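Local structure of 2-oxoadipate dioxygenase/decarboxylase (Pseudomonas putida, 6W1H) at residues F292-Q297 with L400-A405; G299-P304 with L394-F399; L22-E27 with P222-L227; I246-V251 with R265-K270. The protein catalyses the oxygen-dependent decarboxylation and hydroxylation of 2-oxoadipate to D-2-hydroxyglutarate with iron(II), a step in the breakdown of D-lysine. All blocks are in the same frame, centred on the assembly; numbering follows the deposited sequence.

Contact 1 of 4, residues F292-Q297 with L400-A405; sequences FGEIEQ and LPVSAA. With NI (nickel (II) ion), chain B; OOG (2-oxoadipic acid), chain C.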
# COMPACT_ATOMS: atom_id res chain seq x y z
N PHE A 292 -3.24 -13.60 -7.21
CA PHE A 292 -1.97 -13.03 -7.64
C PHE A 292 -1.21 -12.45 -6.47
O PHE A 292 -1.80 -11.95 -5.51
CB PHE A 292 -2.20 -11.96 -8.71
CG PHE A 292 -2.74 -12.50 -9.99
CD1 PHE A 292 -4.10 -12.64 -10.19
CD2 PHE A 292 -1.89 -12.89 -11.00
CE1 PHE A 292 -4.60 -13.17 -11.36
CE2 PHE A 292 -2.38 -13.43 -12.19
CZ PHE A 292 -3.74 -13.56 -12.36
N GLY A 293 0.11 -12.57 -6.53
CA GLY A 293 1.00 -12.00 -5.55
C GLY A 293 1.71 -10.77 -6.10
O GLY A 293 1.67 -10.47 -7.30
N GLU A 294 2.41 -10.08 -5.21
CA GLU A 294 3.06 -8.83 -5.56
C GLU A 294 4.26 -8.58 -4.66
O GLU A 294 4.35 -9.08 -3.54
CB GLU A 294 2.02 -7.72 -5.37
CG GLU A 294 2.46 -6.31 -5.74
CD GLU A 294 1.29 -5.37 -5.71
OE1 GLU A 294 0.93 -4.90 -4.62
OE2 GLU A 294 0.68 -5.16 -6.76
N ILE A 295 5.18 -7.78 -5.18
CA ILE A 295 6.37 -7.36 -4.46
C ILE A 295 6.58 -5.89 -4.78
O ILE A 295 6.33 -5.45 -5.91
CB ILE A 295 7.59 -8.23 -4.86
CG1 ILE A 295 8.84 -7.82 -4.09
CG2 ILE A 295 7.83 -8.17 -6.38
CD1 ILE A 295 8.74 -8.04 -2.61
N GLU A 296 7.03 -5.13 -3.80
CA GLU A 296 7.29 -3.72 -4.01
C GLU A 296 8.57 -3.28 -3.33
O GLU A 296 9.04 -3.90 -2.38
CB GLU A 296 6.11 -2.84 -3.57
CG GLU A 296 5.93 -2.70 -2.09
CD GLU A 296 4.59 -2.04 -1.72
OE1 GLU A 296 3.87 -1.55 -2.61
OE2 GLU A 296 4.26 -2.03 -0.54
N GLN A 297 9.15 -2.19 -3.86
CA GLN A 297 10.26 -1.48 -3.26
C GLN A 297 9.80 -0.03 -3.11
O GLN A 297 9.31 0.55 -4.08
CB GLN A 297 11.48 -1.52 -4.20
CG GLN A 297 12.73 -0.85 -3.62
CD GLN A 297 13.85 -0.71 -4.61
OE1 GLN A 297 14.00 -1.54 -5.52
NE2 GLN A 297 14.67 0.30 -4.43
N LEU A 400 0.80 3.87 -6.38
CA LEU A 400 0.88 4.47 -7.71
C LEU A 400 -0.48 4.85 -8.28
O LEU A 400 -0.59 5.95 -8.83
CB LEU A 400 1.67 3.56 -8.66
CG LEU A 400 3.12 3.30 -8.30
CD1 LEU A 400 3.71 2.31 -9.32
CD2 LEU A 400 3.91 4.56 -8.25
N PRO A 401 -1.53 3.98 -8.28
CA PRO A 401 -1.57 2.57 -7.86
C PRO A 401 -1.40 1.58 -9.02
O PRO A 401 -1.40 1.98 -10.20
CB PRO A 401 -3.00 2.43 -7.33
CG PRO A 401 -3.80 3.32 -8.29
CD PRO A 401 -2.86 4.44 -8.73
N VAL A 402 -1.27 0.29 -8.74
CA VAL A 402 -1.03 -0.80 -9.70
C VAL A 402 -1.87 -1.98 -9.25
O VAL A 402 -2.20 -2.09 -8.17
CB VAL A 402 0.48 -1.14 -9.77
CG1 VAL A 402 1.04 -1.68 -8.47
CG2 VAL A 402 0.81 -2.09 -10.92
N SER A 403 -2.30 -2.81 -10.15
CA SER A 403 -3.11 -3.98 -9.84
C SER A 403 -2.31 -5.25 -10.11
O SER A 403 -1.91 -5.50 -11.26
CB SER A 403 -4.40 -3.99 -10.67
OG SER A 403 -5.28 -5.03 -10.25
N ALA A 404 -2.09 -6.04 -9.06
CA ALA A 404 -1.41 -7.32 -9.24
C ALA A 404 -2.19 -8.26 -10.15
O ALA A 404 -1.59 -9.06 -10.88
CB ALA A 404 -1.15 -7.99 -7.89
N ALA A 405 -3.52 -8.18 -10.11
CA ALA A 405 -4.38 -9.03 -10.92
C ALA A 405 -4.66 -8.44 -12.29
O ALA A 405 -5.46 -9.01 -13.03
CB ALA A 405 -5.70 -9.30 -10.19
NI NI B . -0.82 -3.95 -4.22
C2 OOG C . -5.07 -3.27 -6.59
C3 OOG C . -5.15 -2.30 -5.42
C4 OOG C . -3.97 -1.33 -5.44
C6 OOG C . -1.35 -1.42 -5.24
O4 OOG C . -1.28 -0.28 -5.81
O3 OOG C . -0.32 -2.09 -4.94
C5 OOG C . -2.70 -2.01 -4.90
C1 OOG C . -6.38 -4.07 -6.75
O1 OOG C . -6.54 -4.75 -7.71
O2 OOG C . -7.39 -4.02 -5.79
O5 OOG C . -2.71 -2.97 -4.20
O HOH W 1 -1.49 -4.28 -6.55
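The metal and substrate site of the enzyme lies between strand 287-298 and the loop 400-405, where Glu294 OE2 meets Ala404 CB at 3.6 Å and Val402 CG1 at 3.9 Å. The Glu294 chain is extended, with CG anti to the backbone N (chi1 -178°), and this reach carries OE1 to the nickel ion at 2.0 Å. Thr228 also hydrogen-bonds OE1 and Gln266 hydrogen-bonds OE2, so each carboxylate oxygen has a protein partner, OE1 in addition to the metal, which probably limits rotation of the group. His70 and His226 complete the two-histidine, one-carboxylate triad that holds iron(II) in the active enzyme; here nickel occupies the site. 2-Oxoadipate chelates the ion through O3 and O5, and a more distant water at 2.4 Å brings the ligands to six. The loop grips the substrate at both ends. Val402 N donates a nearly straight bond of 3.0 Å to OOG O4 of the metal-bound carboxylate, with an angle of 171° at the hydrogen, while Ser403 OG donates to OOG O1 of the far carboxylate at 2.8 Å. Arg74 is a further hydrogen-bonding partner of the substrate. Two residues earlier in the strand than Glu294, the Phe292 ring meets the loop backbone: Ala405 CA makes an off-centre CH-pi contact 4.2 Å from the Phe292 ring centroid, and Ala405 CB touches CD1 of the same ring.

Contact 2 of 4, residues G299-P304 with L394-F399; sequences GAALTP and LVYEDF. With OOG (2-oxoadipic acid), chain C.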
# COMPACT_ATOMS: atom_id res chain seq x y z
N GLY A 299 10.49 3.96 -2.24
CA GLY A 299 11.47 5.02 -2.22
C GLY A 299 10.87 6.31 -1.71
O GLY A 299 9.96 6.30 -0.88
N ALA A 300 11.36 7.44 -2.22
CA ALA A 300 11.03 8.74 -1.66
C ALA A 300 9.64 9.22 -2.03
O ALA A 300 9.21 9.11 -3.18
CB ALA A 300 12.04 9.75 -2.19
N ALA A 301 8.96 9.80 -1.04
CA ALA A 301 7.72 10.53 -1.30
C ALA A 301 8.03 11.78 -2.11
O ALA A 301 8.98 12.49 -1.83
CB ALA A 301 7.06 10.88 0.02
N LEU A 302 7.19 12.04 -3.11
CA LEU A 302 7.37 13.19 -3.98
C LEU A 302 6.43 14.34 -3.62
O LEU A 302 5.30 14.14 -3.18
CB LEU A 302 7.14 12.77 -5.42
CG LEU A 302 8.12 11.75 -6.00
CD1 LEU A 302 7.86 11.59 -7.49
CD2 LEU A 302 9.56 12.17 -5.77
N THR A 303 6.92 15.56 -3.80
CA THR A 303 6.09 16.74 -3.68
C THR A 303 5.19 16.85 -4.91
O THR A 303 5.39 16.15 -5.90
CB THR A 303 6.99 17.98 -3.62
OG1 THR A 303 7.73 18.05 -4.86
CG2 THR A 303 7.98 17.92 -2.45
N PRO A 304 4.22 17.77 -4.91
CA PRO A 304 3.48 18.04 -6.15
C PRO A 304 4.39 18.27 -7.35
O PRO A 304 4.15 17.71 -8.43
CB PRO A 304 2.65 19.29 -5.81
CG PRO A 304 2.46 19.19 -4.33
CD PRO A 304 3.71 18.56 -3.77
N LEU A 394 12.13 11.03 2.81
CA LEU A 394 10.99 10.50 3.54
C LEU A 394 10.30 9.44 2.70
O LEU A 394 9.87 9.71 1.58
CB LEU A 394 10.02 11.64 3.82
CG LEU A 394 8.75 11.29 4.59
CD1 LEU A 394 9.03 10.55 5.87
CD2 LEU A 394 7.93 12.56 4.87
N VAL A 395 10.14 8.24 3.25
CA VAL A 395 9.66 7.11 2.47
C VAL A 395 8.18 7.27 2.09
O VAL A 395 7.34 7.75 2.87
CB VAL A 395 9.92 5.79 3.23
CG1 VAL A 395 9.16 5.73 4.56
CG2 VAL A 395 9.56 4.60 2.34
N TYR A 396 7.87 6.82 0.88
CA TYR A 396 6.53 6.86 0.30
C TYR A 396 5.66 5.78 0.91
O TYR A 396 6.01 4.59 0.92
CB TYR A 396 6.62 6.66 -1.21
CG TYR A 396 5.34 6.95 -1.94
CD1 TYR A 396 4.73 8.20 -1.84
CD2 TYR A 396 4.73 5.99 -2.74
CE1 TYR A 396 3.56 8.49 -2.51
CE2 TYR A 396 3.55 6.27 -3.42
CZ TYR A 396 2.98 7.53 -3.30
OH TYR A 396 1.80 7.82 -3.96
N GLU A 397 4.48 6.19 1.39
CA GLU A 397 3.55 5.32 2.10
C GLU A 397 2.29 5.02 1.30
O GLU A 397 1.42 4.29 1.78
CB GLU A 397 3.13 5.98 3.43
CG GLU A 397 4.26 6.38 4.30
CD GLU A 397 4.92 5.20 4.99
OE1 GLU A 397 4.42 4.06 4.83
OE2 GLU A 397 5.94 5.42 5.67
N ASP A 398 2.16 5.56 0.08
CA ASP A 398 0.93 5.45 -0.68
C ASP A 398 1.11 4.53 -1.88
O ASP A 398 1.93 3.60 -1.82
CB ASP A 398 0.46 6.86 -1.04
CG ASP A 398 0.28 7.72 0.18
OD1 ASP A 398 -0.59 7.37 0.98
OD2 ASP A 398 1.06 8.71 0.32
N PHE A 399 0.34 4.76 -2.94
CA PHE A 399 0.24 3.81 -4.04
C PHE A 399 0.24 4.53 -5.38
O PHE A 399 -0.19 5.66 -5.50
CB PHE A 399 -1.05 2.97 -3.88
CG PHE A 399 -1.09 2.18 -2.62
CD1 PHE A 399 -1.53 2.75 -1.44
CD2 PHE A 399 -0.64 0.88 -2.61
CE1 PHE A 399 -1.53 2.00 -0.25
CE2 PHE A 399 -0.64 0.13 -1.46
CZ PHE A 399 -1.09 0.69 -0.28
C2 OOG C . -5.07 -3.27 -6.59
C3 OOG C . -5.15 -2.30 -5.42
C4 OOG C . -3.97 -1.33 -5.44
C6 OOG C . -1.35 -1.42 -5.24
O4 OOG C . -1.28 -0.28 -5.81
O3 OOG C . -0.32 -2.09 -4.94
C5 OOG C . -2.70 -2.01 -4.90
C1 OOG C . -6.38 -4.07 -6.75
O1 OOG C . -6.54 -4.75 -7.71
O2 OOG C . -7.39 -4.02 -5.79
O5 OOG C . -2.71 -2.97 -4.20
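Gly299 and Ala301 pair through their backbones with Tyr396 and Leu394. Tyr396 N donates to Gly299 O at 2.8 Å, and Ala301 N donates to Leu394 O at the same length with a nearly linear angle of 177°. The two bonds flank Ala300 and Val395, which form a single beta bridge, accompanied by a CA-H...O contact of 3.5 Å from Val395 CA to Gly299 O. Beside it Tyr396 points its CB toward 299-304, and with CG anti to the backbone N (chi1 -168°) its CD1 rests 4.0 Å from Ala301 CB in the conformer described. One face of this ring is covered at its centre by the backbone N of Asp398. The bridge joins the loop leaving strand 287-298, which goes on to helix 304-321, to the loop leaving strand 389-393, which runs on to the substrate pocket. At the end of 394-399 Phe399 CD2 lies 3.5 Å from OOG O4, and the Tyr396 hydroxyl makes a weak hydrogen bond to the Phe399 carbonyl. Arg298 reaches the carbonyls of Tyr396 and Asp398 and makes a cation-pi contact with Phe399, whose ring also meets His70 edge-to-face. Farther out, Glu397 forms salt bridges with Arg64 and Arg127, and Asp398 with Arg114.

Contact 3 of 4, residues L22-E27 with P222-L227; sequences LMYKQE and PHINHL. With NI (nickel (II) ion), chain B; OOG (2-oxoadipic acid), chain C.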
# COMPACT_ATOMS: atom_id res chain seq x y z
N LEU A 22 0.25 -14.28 8.58
CA LEU A 22 0.22 -15.70 8.88
C LEU A 22 -0.95 -16.39 8.19
O LEU A 22 -0.79 -17.47 7.62
CB LEU A 22 0.15 -15.89 10.39
CG LEU A 22 0.16 -17.29 10.98
CD1 LEU A 22 1.55 -17.92 10.86
CD2 LEU A 22 -0.27 -17.25 12.44
N MET A 23 -2.13 -15.77 8.22
CA MET A 23 -3.30 -16.35 7.56
C MET A 23 -3.08 -16.46 6.05
O MET A 23 -3.40 -17.48 5.44
CB MET A 23 -4.53 -15.50 7.86
CG MET A 23 -5.79 -15.95 7.16
SD MET A 23 -7.26 -15.01 7.57
CE MET A 23 -6.93 -13.52 6.68
N TYR A 24 -2.60 -15.38 5.43
CA TYR A 24 -2.39 -15.38 3.99
C TYR A 24 -1.34 -16.40 3.59
O TYR A 24 -1.47 -17.05 2.54
CB TYR A 24 -1.98 -13.97 3.55
CG TYR A 24 -1.84 -13.77 2.07
CD1 TYR A 24 -2.92 -13.94 1.21
CD2 TYR A 24 -0.61 -13.44 1.51
CE1 TYR A 24 -2.77 -13.78 -0.15
CE2 TYR A 24 -0.46 -13.27 0.15
CZ TYR A 24 -1.54 -13.42 -0.67
OH TYR A 24 -1.37 -13.23 -2.02
N LYS A 25 -0.29 -16.56 4.40
CA LYS A 25 0.73 -17.55 4.09
C LYS A 25 0.16 -18.97 4.15
O LYS A 25 0.53 -19.84 3.34
CB LYS A 25 1.90 -17.40 5.06
CG LYS A 25 3.05 -18.34 4.75
CD LYS A 25 4.19 -18.18 5.76
CE LYS A 25 5.02 -19.47 5.83
NZ LYS A 25 6.34 -19.28 6.45
N GLN A 26 -0.73 -19.24 5.11
CA GLN A 26 -1.41 -20.53 5.13
C GLN A 26 -2.25 -20.74 3.88
O GLN A 26 -2.27 -21.84 3.31
CB GLN A 26 -2.24 -20.63 6.41
CG GLN A 26 -3.19 -21.80 6.46
CD GLN A 26 -4.60 -21.44 6.00
OE1 GLN A 26 -5.25 -20.54 6.56
NE2 GLN A 26 -5.09 -22.14 4.97
N GLU A 27 -2.94 -19.70 3.42
CA GLU A 27 -3.79 -19.82 2.24
C GLU A 27 -2.98 -19.90 0.95
O GLU A 27 -3.40 -20.56 -0.01
CB GLU A 27 -4.71 -18.59 2.17
CG GLU A 27 -5.74 -18.49 3.28
CD GLU A 27 -6.65 -17.28 3.16
OE1 GLU A 27 -6.43 -16.45 2.25
OE2 GLU A 27 -7.59 -17.17 3.98
N PRO A 222 -14.71 -9.56 1.81
CA PRO A 222 -13.53 -8.98 1.10
C PRO A 222 -12.23 -9.69 1.43
O PRO A 222 -11.39 -9.22 2.22
CB PRO A 222 -13.52 -7.53 1.60
CG PRO A 222 -14.07 -7.59 2.99
CD PRO A 222 -15.16 -8.70 2.92
N HIS A 223 -12.04 -10.86 0.84
CA HIS A 223 -10.81 -11.60 1.06
C HIS A 223 -9.60 -10.79 0.62
O HIS A 223 -9.69 -9.84 -0.17
CB HIS A 223 -10.86 -12.96 0.36
CG HIS A 223 -11.31 -12.91 -1.07
ND1 HIS A 223 -12.29 -13.73 -1.57
CD2 HIS A 223 -10.89 -12.16 -2.12
CE1 HIS A 223 -12.49 -13.47 -2.85
NE2 HIS A 223 -11.63 -12.53 -3.21
N ILE A 224 -8.45 -11.17 1.15
CA ILE A 224 -7.21 -10.50 0.78
C ILE A 224 -7.00 -10.66 -0.71
O ILE A 224 -6.89 -11.78 -1.21
CB ILE A 224 -6.03 -11.10 1.57
CG1 ILE A 224 -6.23 -10.87 3.05
CG2 ILE A 224 -4.70 -10.51 1.07
CD1 ILE A 224 -5.24 -11.64 3.93
N ASN A 225 -6.93 -9.53 -1.44
CA ASN A 225 -6.59 -9.65 -2.85
C ASN A 225 -5.12 -9.96 -3.01
O ASN A 225 -4.74 -10.73 -3.88
CB ASN A 225 -6.94 -8.36 -3.60
CG ASN A 225 -6.66 -8.47 -5.06
OD1 ASN A 225 -5.59 -8.09 -5.52
ND2 ASN A 225 -7.59 -9.03 -5.80
N HIS A 226 -4.27 -9.35 -2.19
CA HIS A 226 -2.89 -9.72 -2.04
C HIS A 226 -2.33 -9.01 -0.81
O HIS A 226 -2.90 -8.04 -0.31
CB HIS A 226 -2.09 -9.37 -3.29
CG HIS A 226 -2.10 -7.92 -3.63
ND1 HIS A 226 -3.07 -7.36 -4.43
CD2 HIS A 226 -1.29 -6.90 -3.26
CE1 HIS A 226 -2.82 -6.07 -4.60
NE2 HIS A 226 -1.76 -5.76 -3.88
N LEU A 227 -1.23 -9.55 -0.30
CA LEU A 227 -0.39 -8.90 0.68
C LEU A 227 0.98 -8.75 0.06
O LEU A 227 1.50 -9.70 -0.51
CB LEU A 227 -0.25 -9.68 1.96
CG LEU A 227 -1.35 -9.81 2.96
CD1 LEU A 227 -0.79 -10.55 4.18
CD2 LEU A 227 -1.90 -8.47 3.34
NI NI B . -0.82 -3.95 -4.22
C2 OOG C . -5.07 -3.27 -6.59
C3 OOG C . -5.15 -2.30 -5.42
C4 OOG C . -3.97 -1.33 -5.44
C6 OOG C . -1.35 -1.42 -5.24
O4 OOG C . -1.28 -0.28 -5.81
O3 OOG C . -0.32 -2.09 -4.94
C5 OOG C . -2.70 -2.01 -4.90
C1 OOG C . -6.38 -4.07 -6.75
O1 OOG C . -6.54 -4.75 -7.71
O2 OOG C . -7.39 -4.02 -5.79
O5 OOG C . -2.71 -2.97 -4.20
O HOH W 2 -3.40 -13.21 -3.66
O HOH W 3 -7.77 -14.05 2.16
O HOH W 1 -1.49 -4.28 -6.55
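Tyr24, near the C-terminal end of helix 9-27, packs against Ile224 and Leu227 where the chain enters strand 226-229, an outermost strand of the five-stranded mixed sheet. The dense part of the contact is apolar. Tyr24 and Leu227 run antiparallel alongside one another, bringing Tyr24 CB to 3.7 Å from Leu227 CD1, while Leu227 N sits over one face of the phenol ring. Ile224 CG2 approaches Tyr24 CD1 at 3.9 Å, and Ile224 CD1 lies 3.7 Å from Met23 CE. That methyl gets there because the Met23 chain, extended as far as SD, bends at its last torsion (chi3 74°). Leu22, Lys25 and Gln26 lie on the solvent side of the helix, and the looser part of the interface is bridged by water. One molecule, lying in the plane of the Tyr24 ring, is 2.6 Å from Tyr24 OH and also hydrogen-bonded to the Asn225 carbonyl; another donates to Glu27 OE1 and accepts from Ile224 N. Glu27 is also tied to Arg291 by a salt bridge and to Trp192 N. Beyond the packed residues, His226 turns its ring from the helix toward the active site, where NE2 binds the nickel ion at 2.1 Å. Its other nitrogen is held by its neighbour: His226 ND1 donates to a lone pair of Asn225 OD1 at 2.8 Å, with the acceptor 9° out of the imidazole plane.

Contact 4 of 4, residues I246-V251 with R265-K270; sequences IPPKAV and RQTSFK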
# COMPACT_ATOMS: atom_id res chain seq x y z
N ILE A 246 7.73 -18.45 -9.04
CA ILE A 246 6.86 -17.28 -9.04
C ILE A 246 7.40 -16.30 -10.07
O ILE A 246 7.71 -15.14 -9.73
CB ILE A 246 6.74 -16.64 -7.65
CG1 ILE A 246 8.11 -16.57 -6.97
CG2 ILE A 246 5.74 -17.41 -6.80
CD1 ILE A 246 8.09 -15.76 -5.65
N PRO A 247 7.52 -16.70 -11.33
CA PRO A 247 8.06 -15.78 -12.35
C PRO A 247 7.19 -14.54 -12.45
O PRO A 247 5.97 -14.63 -12.69
CB PRO A 247 7.99 -16.60 -13.66
CG PRO A 247 6.94 -17.67 -13.38
CD PRO A 247 7.09 -17.99 -11.92
N PRO A 248 7.77 -13.35 -12.28
CA PRO A 248 6.97 -12.13 -12.28
C PRO A 248 6.93 -11.48 -13.66
O PRO A 248 7.66 -11.85 -14.57
CB PRO A 248 7.71 -11.25 -11.28
CG PRO A 248 9.16 -11.57 -11.52
CD PRO A 248 9.17 -13.08 -11.88
N LYS A 249 6.07 -10.48 -13.77
CA LYS A 249 5.98 -9.71 -14.99
C LYS A 249 7.30 -8.98 -15.24
O LYS A 249 7.92 -8.44 -14.32
CB LYS A 249 4.82 -8.71 -14.89
CG LYS A 249 3.42 -9.31 -15.10
CD LYS A 249 3.30 -10.72 -14.57
CE LYS A 249 1.97 -11.38 -14.98
NZ LYS A 249 1.71 -12.63 -14.18
N ALA A 250 7.74 -8.99 -16.51
CA ALA A 250 8.96 -8.29 -16.88
C ALA A 250 8.77 -6.79 -16.79
O ALA A 250 9.72 -6.05 -16.47
CB ALA A 250 9.40 -8.70 -18.28
N VAL A 251 7.56 -6.31 -17.04
CA VAL A 251 7.27 -4.89 -16.85
C VAL A 251 7.26 -4.59 -15.36
O VAL A 251 6.41 -5.11 -14.63
CB VAL A 251 5.94 -4.50 -17.50
CG1 VAL A 251 5.55 -3.08 -17.13
CG2 VAL A 251 6.02 -4.65 -19.02
N ARG A 265 8.34 0.88 -6.78
CA ARG A 265 8.44 -0.02 -7.92
C ARG A 265 7.74 -1.31 -7.54
O ARG A 265 7.76 -1.72 -6.36
CB ARG A 265 9.90 -0.32 -8.29
CG ARG A 265 10.74 0.91 -8.59
CD ARG A 265 12.14 0.54 -9.11
NE ARG A 265 12.08 0.11 -10.50
CZ ARG A 265 12.94 -0.70 -11.09
NH1 ARG A 265 13.97 -1.19 -10.42
NH2 ARG A 265 12.77 -0.99 -12.37
N GLN A 266 7.10 -1.94 -8.54
CA GLN A 266 6.27 -3.10 -8.27
C GLN A 266 6.31 -4.09 -9.42
O GLN A 266 6.52 -3.72 -10.57
CB GLN A 266 4.82 -2.65 -8.04
CG GLN A 266 3.80 -3.78 -7.94
CD GLN A 266 3.25 -4.22 -9.30
OE1 GLN A 266 3.75 -3.81 -10.37
NE2 GLN A 266 2.21 -5.06 -9.28
N THR A 267 6.10 -5.36 -9.09
CA THR A 267 5.75 -6.37 -10.08
C THR A 267 4.88 -7.43 -9.41
O THR A 267 4.71 -7.44 -8.19
CB THR A 267 6.98 -6.94 -10.82
OG1 THR A 267 6.52 -7.78 -11.90
CG2 THR A 267 7.90 -7.71 -9.90
N SER A 268 4.33 -8.32 -10.22
CA SER A 268 3.33 -9.28 -9.75
C SER A 268 3.61 -10.64 -10.36
O SER A 268 4.38 -10.77 -11.31
CB SER A 268 1.92 -8.82 -10.12
OG SER A 268 1.82 -8.64 -11.53
N PHE A 269 2.95 -11.67 -9.80
CA PHE A 269 3.10 -13.04 -10.24
C PHE A 269 1.84 -13.82 -9.89
O PHE A 269 1.03 -13.38 -9.09
CB PHE A 269 4.33 -13.67 -9.59
CG PHE A 269 4.28 -13.67 -8.08
CD1 PHE A 269 4.75 -12.58 -7.37
CD2 PHE A 269 3.78 -14.76 -7.38
CE1 PHE A 269 4.71 -12.56 -6.00
CE2 PHE A 269 3.73 -14.75 -5.98
CZ PHE A 269 4.21 -13.64 -5.30
N LYS A 270 1.69 -14.98 -10.50
CA LYS A 270 0.58 -15.87 -10.17
C LYS A 270 0.93 -16.66 -8.92
O LYS A 270 1.94 -17.37 -8.89
CB LYS A 270 0.30 -16.81 -11.33
CG LYS A 270 -0.96 -17.68 -11.13
CD LYS A 270 -1.19 -18.61 -12.30
CE LYS A 270 -2.65 -18.58 -12.75
NZ LYS A 270 -2.81 -19.09 -14.16
O HOH W 4 3.60 -15.74 -12.55
O HOH W 5 4.02 -5.14 -13.00
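Lys249 leans its side chain along strand 264-276 at Thr267 and Ser268. Its CB lies 3.6 Å from Thr267 OG1; CG is near Ser268 OG; and CD, brought back by a bend at chi2 (35°), comes 3.4 Å from Ser268 O. The ammonium tip ends beside the strand backbone, with NZ 4.2 Å from Phe269 CA. The backbone of the same lysine makes the direct hydrogen bonds of the contact: Lys249 N donates to Ser268 O at 3.0 Å, and Thr267 OG1 donates to Lys249 O at 2.9 Å from a position tilted 18° off the carbonyl plane. Toward the start of the loop the Ile246 and Phe269 side chains run alongside in the same direction, with Ile246 CG2 against the CD2 and CE2 atoms of the ring and Ile246 CD1 over one face. Two waters bridge further polar groups, one between Pro247 O and Lys270 N, another between Val251 O and Gln266 OE1; Ser268 N is buried without a partner. The amide nitrogen of Gln266 is hydrogen-bonded to Glu294, a ligand of the metal. Gln266 is therefore a second-shell residue, and with its oxygen bound to water and its nitrogen to the carboxylate, the orientation of its amide is probably set from both ends.

Overall arrangement
Along the chain, contact 3 closes first, contact 4 follows, and contact 1 opens after it; contact 2 lies within the span between the two segments of contact 1. Contacts 1 and 4, with centres 8 Å apart, share the antiparallel pair of strands 264-276 and 287-298. Contact 3 belongs to the separate five-stranded mixed sheet, its centre 14 Å from that of contact 1, and the two meet at the nickel ion. The segments of contact 2 adjoin those of contact 1 in the sequence, 299-304 following 292-297 and 394-399 leading into 400-405, with centres 16 Å apart. The metal site thus draws ligands from two sheets, while the loop 394-405 borders the bound 2-oxoadipate.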